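Long-range contacts in DMATS type aromatic prenyltransferase (PDB 6ZRY), which probably transfers a dimethylallyl group to the indole ring of tryptophan, as a bacterial aromatic prenyltransferase with the ABBA-barrel fold: residues 118-122 with 149-154; 206-210 with 263-267. One frame throughout, in Å; residues are numbered along the deposited sequence.

In the fold
Both contacts are partly buried and lie well out from the centre of the chain, about 20 Å apart centre to centre. Contact 1 joins helix 117-120 and the residues after it to the loop that leaves strand 141-149; contact 2 pairs strands 209-220 and 258-265 of the same barrel sheet, with strand 193-201 lying between strands 141-149 and 209-220. They do not touch, yet helix 159-170 packs on both, through Phe120 in the first and Val210 and Phe264 in the second. Their chemistry follows their place: contact 1 rests on side chains, an aromatic ring and a lysine, whereas contact 2 is mainly backbone hydrogen bonding, finished by a carboxylate at its outer end.

Contact 1: residues 118-122 with 149-154; sequences DLFAT and LNPEVK
Phe120 and Leu149 both place CG beside the backbone N and anti to the carbonyl carbon (chi1 -64° and -59°), bringing the leucine's CD1 branch over the phenylalanine ring. The two side chains cross at about a right angle. CD1 of Leu149 sits 3.7 Å from the centroid of the Phe120 ring, almost on the ring normal, a well-centred CH-pi contact, while Leu149 CB packs against Phe120 CE2 at 3.7 Å. Asn150 O lies at the edge of the ring, near its plane, 3.7 Å from Phe120 CD2, where the ring's slightly positive C-H groups suit a carbonyl oxygen. A flat aromatic residue can serve both neighbours, and it also meets the ring of Phe198 in strand 193-201 and Leu162 of helix 159-170.

The chain then bends in a type I turn from Asn150 to Val153. Asn150 suits its first position because OD1 accepts from Glu152 N at 2.9 Å, an Asx turn, with the donor lying well above the carbonyl plane. The side chains of Val153 and Thr122 slide past each other in opposite directions, their CG2 methyls 4.0 Å apart. Lys154, extended beyond CG, reaches two carbonyls: NZ makes a weak hydrogen bond to Leu119 O, in the helical turn, at 3.2 Å, and CE lies 3.1 Å from Ala121 O in the loop after it.

Asp118 pairs with Arg169 of helix 159-170, whereas Lys154 meets backbone carbonyl oxygens, whose partial negative charge would probably steady its ammonium group. Dispersion around the Phe120 ring thus dominates, with a weak polar tie from Lys154.

Contact 2: residues 206-210 with 263-267; sequences PQARV and TFTEG
Strands 209-220 and 258-265 meet here as antiparallel neighbours in the curled sheet of the ABBA barrel, one beginning and the other ending. Val210 and Phe264 form the hydrogen-bonded pair: Phe264 N gives a nearly straight bond to Val210 O at 2.8 Å, and Val210 N returns one to Phe264 O at 3.1 Å. Arg209 and Thr265 follow as the non-hydrogen-bonded pair, with Arg209 CA 3.3 Å from Phe264 O in a CA-H...O contact.

Beyond that pair the backbones separate, and only a weak bond joins Glu266 N to Ala208 O. Glu266 bridges the widening gap with its side chain: CG anti to the carbonyl carbon (chi1 -80°) and the chain extended from there carry OE1 to Ala208 N, 2.6 Å away, in a fairly straight bond on the anti side of the carboxylate. Gln207 CB lies 3.3 Å from the same oxygen, and Arg112 is its long, weak ion-pair partner. Were Glu266 replaced by alanine, the Ala208 N-H would probably lose this acceptor and residues 206-208 fray from the neighbouring strand.

Arg209 and Thr265 share one side of the sheet. The arginine chain bends at chi3 (-93°), which lays one face of its guanidinium over Thr263 CG2, 3.7 Å from NH2, and lets NE donate to a water at 2.9 Å. Thr265 OG1 may hold the same water, though a second conformer makes that doubtful. Its side chain is about 9 Å from that of Asp269, a calcium-binding residue of this protein, though no calcium is bound to this chain.

The other side, covered by helices, is suitably apolar: Val210 and Phe264 pack on Leu167 of helix 159-170, Phe264 also on Leu179 of helix 174-182. Thr263 bonds through its backbone to Gly273, passing the sheet on to strand 273-278.

Contact 1: residues 118-122 with 149-154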
loop_
_atom_site.group_PDB
_atom_site.type_symbol
_atom_site.label_atom_id
_atom_site.label_comp_id
_atom_site.label_asym_id
_atom_site.label_seq_id
_atom_site.Cartn_x
_atom_site.Cartn_y
_atom_site.Cartn_z
ATOM N N ASP A 118 17.952 -8.038 -11.155
ATOM C CA ASP A 118 18.029 -8.573 -12.539
ATOM C C ASP A 118 16.786 -9.387 -12.877
ATOM O O ASP A 118 16.478 -9.481 -14.085
ATOM C CB ASP A 118 19.313 -9.383 -12.790
ATOM C CG ASP A 118 19.397 -10.716 -12.083
ATOM O OD1 ASP A 118 19.518 -10.713 -10.854
ATOM O OD2 ASP A 118 19.360 -11.750 -12.781
ATOM N N LEU A 119 16.097 -9.974 -11.879
ATOM C CA LEU A 119 14.877 -10.766 -12.136
ATOM C C LEU A 119 13.748 -9.837 -12.552
ATOM O O LEU A 119 12.942 -10.258 -13.376
ATOM C CB LEU A 119 14.491 -11.581 -10.891
ATOM C CG LEU A 119 15.521 -12.593 -10.423
ATOM C CD1 LEU A 119 15.054 -13.262 -9.145
ATOM C CD2 LEU A 119 15.798 -13.640 -11.498
ATOM N N PHE A 120 13.699 -8.613 -12.016
ATOM C CA PHE A 120 12.659 -7.609 -12.343
ATOM C C PHE A 120 13.110 -6.721 -13.507
ATOM O O PHE A 120 12.253 -6.141 -14.116
ATOM C CB PHE A 120 12.273 -6.780 -11.107
ATOM C CG PHE A 120 11.636 -7.597 -9.999
ATOM C CD1 PHE A 120 12.422 -8.340 -9.126
ATOM C CD2 PHE A 120 10.256 -7.601 -9.812
ATOM C CE1 PHE A 120 11.853 -9.078 -8.102
ATOM C CE2 PHE A 120 9.682 -8.352 -8.791
ATOM C CZ PHE A 120 10.478 -9.086 -7.932
ATOM N N ALA A 121 14.407 -6.622 -13.787
ATOM C CA ALA A 121 14.947 -5.631 -14.744
ATOM C C ALA A 121 14.467 -5.984 -16.144
ATOM O O ALA A 121 14.578 -7.157 -16.545
ATOM C CB ALA A 121 16.458 -5.566 -14.675
ATOM N N THR A 122 13.945 -4.996 -16.857
ATOM C CA THR A 122 13.440 -5.142 -18.237
ATOM C C THR A 122 13.339 -3.759 -18.853
ATOM O O THR A 122 12.991 -2.795 -18.123
ATOM C CB THR A 122 12.105 -5.892 -18.286
ATOM O OG1 THR A 122 11.697 -5.956 -19.656
ATOM C CG2 THR A 122 11.020 -5.245 -17.449
ATOM N N LEU A 149 7.760 -3.777 -5.643
ATOM C CA LEU A 149 8.082 -4.184 -7.028
ATOM C C LEU A 149 6.853 -4.825 -7.635
ATOM O O LEU A 149 6.100 -5.502 -6.880
ATOM C CB LEU A 149 9.264 -5.145 -7.027
ATOM C CG LEU A 149 10.560 -4.616 -6.405
ATOM C CD1 LEU A 149 11.636 -5.686 -6.434
ATOM C CD2 LEU A 149 11.061 -3.381 -7.124
ATOM N N ASN A 150 6.661 -4.639 -8.932
ATOM C CA ASN A 150 5.526 -5.224 -9.701
ATOM C C ASN A 150 5.933 -6.625 -10.143
ATOM O O ASN A 150 6.811 -6.755 -10.984
ATOM C CB ASN A 150 5.139 -4.367 -10.912
ATOM C CG ASN A 150 3.947 -4.925 -11.664
ATOM O OD1 ASN A 150 3.321 -5.896 -11.227
ATOM N ND2 ASN A 150 3.601 -4.296 -12.780
ATOM N N PRO A 151 5.328 -7.707 -9.589
ATOM C CA PRO A 151 5.632 -9.072 -10.014
ATOM C C PRO A 151 5.268 -9.306 -11.479
ATOM O O PRO A 151 5.776 -10.246 -12.071
ATOM C CB PRO A 151 4.734 -9.935 -9.120
ATOM C CG PRO A 151 4.475 -9.058 -7.926
ATOM C CD PRO A 151 4.302 -7.693 -8.541
ATOM N N GLU A 152 4.386 -8.488 -12.017
ATOM C CA GLU A 152 3.859 -8.657 -13.399
ATOM C C GLU A 152 4.633 -7.778 -14.397
ATOM O O GLU A 152 4.139 -7.587 -15.531
ATOM C CB GLU A 152 2.369 -8.342 -13.411
ATOM C CG GLU A 152 1.553 -9.310 -12.567
ATOM C CD GLU A 152 0.056 -8.977 -12.523
ATOM O OE1 GLU A 152 -0.717 -9.855 -12.194
ATOM O OE2 GLU A 152 -0.307 -7.842 -12.844
ATOM N N VAL A 153 5.790 -7.265 -14.014
ATOM C CA VAL A 153 6.547 -6.277 -14.834
ATOM C C VAL A 153 7.036 -6.931 -16.142
ATOM O O VAL A 153 7.211 -6.203 -17.113
ATOM C CB VAL A 153 7.707 -5.672 -14.046
ATOM C CG1 VAL A 153 8.838 -6.670 -13.854
ATOM C CG2 VAL A 153 8.206 -4.381 -14.689
ATOM N N LYS A 154 7.265 -8.241 -16.154
ATOM C CA LYS A 154 7.643 -8.985 -17.390
ATOM C C LYS A 154 6.411 -9.711 -17.944
ATOM O O LYS A 154 6.581 -10.649 -18.733
ATOM C CB LYS A 154 8.798 -9.939 -17.087
ATOM C CG LYS A 154 10.081 -9.249 -16.675
ATOM C CD LYS A 154 11.246 -10.183 -16.628
ATOM C CE LYS A 154 12.576 -9.462 -16.563
ATOM N NZ LYS A 154 13.715 -10.416 -16.466
#

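Contact 2: residues 206-210 with 263-267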
loop_
_atom_site.group_PDB
_atom_site.type_symbol
_atom_site.label_atom_id
_atom_site.label_comp_id
_atom_site.label_asym_id
_atom_site.label_seq_id
_atom_site.Cartn_x
_atom_site.Cartn_y
_atom_site.Cartn_z
ATOM N N PRO A 206 18.212 -8.253 9.741
ATOM C CA PRO A 206 18.942 -9.433 10.204
ATOM C C PRO A 206 18.596 -10.704 9.412
ATOM O O PRO A 206 19.424 -11.548 9.305
ATOM C CB PRO A 206 18.510 -9.587 11.678
ATOM C CG PRO A 206 17.196 -8.808 11.775
ATOM C CD PRO A 206 17.353 -7.673 10.788
ATOM N N GLN A 207 17.376 -10.798 8.874
ATOM C CA GLN A 207 16.945 -11.965 8.066
ATOM C C GLN A 207 16.121 -11.486 6.862
ATOM O O GLN A 207 15.579 -10.353 6.891
ATOM C CB GLN A 207 16.215 -12.974 8.957
ATOM C CG GLN A 207 15.119 -12.376 9.811
ATOM C CD GLN A 207 14.492 -13.389 10.735
ATOM O OE1 GLN A 207 14.843 -14.579 10.727
ATOM N NE2 GLN A 207 13.550 -12.920 11.546
ATOM N N ALA A 208 16.086 -12.286 5.812
ATOM C CA ALA A 208 15.301 -12.006 4.602
ATOM C C ALA A 208 13.819 -11.979 5.001
ATOM O O ALA A 208 13.378 -12.849 5.817
ATOM C CB ALA A 208 15.597 -13.043 3.541
ATOM N N ARG A 209 13.084 -11.038 4.455
ATOM C CA ARG A 209 11.639 -10.868 4.731
ATOM C C ARG A 209 11.001 -10.216 3.507
ATOM O O ARG A 209 11.601 -9.264 2.962
ATOM C CB ARG A 209 11.495 -10.050 6.006
ATOM C CG ARG A 209 10.085 -9.573 6.308
ATOM C CD ARG A 209 10.106 -8.791 7.613
ATOM N NE ARG A 209 9.797 -9.711 8.692
ATOM C CZ ARG A 209 8.726 -9.637 9.474
ATOM N NH1 ARG A 209 8.536 -10.550 10.414
ATOM N NH2 ARG A 209 7.860 -8.643 9.333
ATOM N N VAL A 210 9.901 -10.767 3.039
ATOM C CA VAL A 210 9.145 -10.254 1.865
ATOM C C VAL A 210 7.665 -10.211 2.230
ATOM O O VAL A 210 7.163 -11.152 2.896
ATOM C CB VAL A 210 9.371 -11.123 0.629
ATOM C CG1 VAL A 210 8.470 -10.714 -0.534
ATOM C CG2 VAL A 210 10.839 -11.153 0.212
ATOM N N THR A 263 3.316 -12.314 4.782
ATOM C CA THR A 263 4.675 -12.027 5.244
ATOM C C THR A 263 5.462 -13.329 5.279
ATOM O O THR A 263 5.079 -14.219 6.041
ATOM C CB THR A 263 4.669 -11.314 6.592
ATOM O OG1 THR A 263 3.921 -10.117 6.432
ATOM C CG2 THR A 263 6.054 -10.947 7.046
ATOM N N PHE A 264 6.503 -13.408 4.455
ATOM C CA PHE A 264 7.436 -14.555 4.328
ATOM C C PHE A 264 8.701 -14.222 5.096
ATOM O O PHE A 264 9.285 -13.120 4.892
ATOM C CB PHE A 264 7.774 -14.852 2.869
ATOM C CG PHE A 264 6.587 -15.106 1.984
ATOM C CD1 PHE A 264 5.520 -15.879 2.425
ATOM C CD2 PHE A 264 6.529 -14.584 0.702
ATOM C CE1 PHE A 264 4.435 -16.143 1.594
ATOM C CE2 PHE A 264 5.436 -14.842 -0.116
ATOM C CZ PHE A 264 4.391 -15.610 0.337
ATOM N N THR A 265 9.122 -15.136 5.943
ATOM C CA THR A 265 10.319 -14.964 6.782
ATOM C C THR A 265 11.203 -16.215 6.691
ATOM O O THR A 265 10.671 -17.314 6.387
ATOM C CB THR A 265 9.886 -14.595 8.204
ATOM O OG1 THR A 265 11.074 -14.134 8.838
ATOM C CG2 THR A 265 9.233 -15.745 8.947
ATOM N N GLU A 266 12.503 -16.029 6.944
ATOM C CA GLU A 266 13.526 -17.103 6.928
ATOM C C GLU A 266 13.176 -18.211 7.921
ATOM O O GLU A 266 12.778 -17.899 9.059
ATOM C CB GLU A 266 14.871 -16.544 7.338
ATOM C CG GLU A 266 15.582 -15.818 6.241
ATOM C CD GLU A 266 17.035 -15.560 6.592
ATOM O OE1 GLU A 266 17.501 -14.464 6.333
ATOM O OE2 GLU A 266 17.680 -16.476 7.158
ATOM N N GLY A 267 13.328 -19.454 7.490
ATOM C CA GLY A 267 13.225 -20.637 8.353
ATOM C C GLY A 267 11.792 -21.067 8.630
ATOM O O GLY A 267 11.631 -22.070 9.334
HETATM O O HOH W 1 11.505 -11.640 10.062
#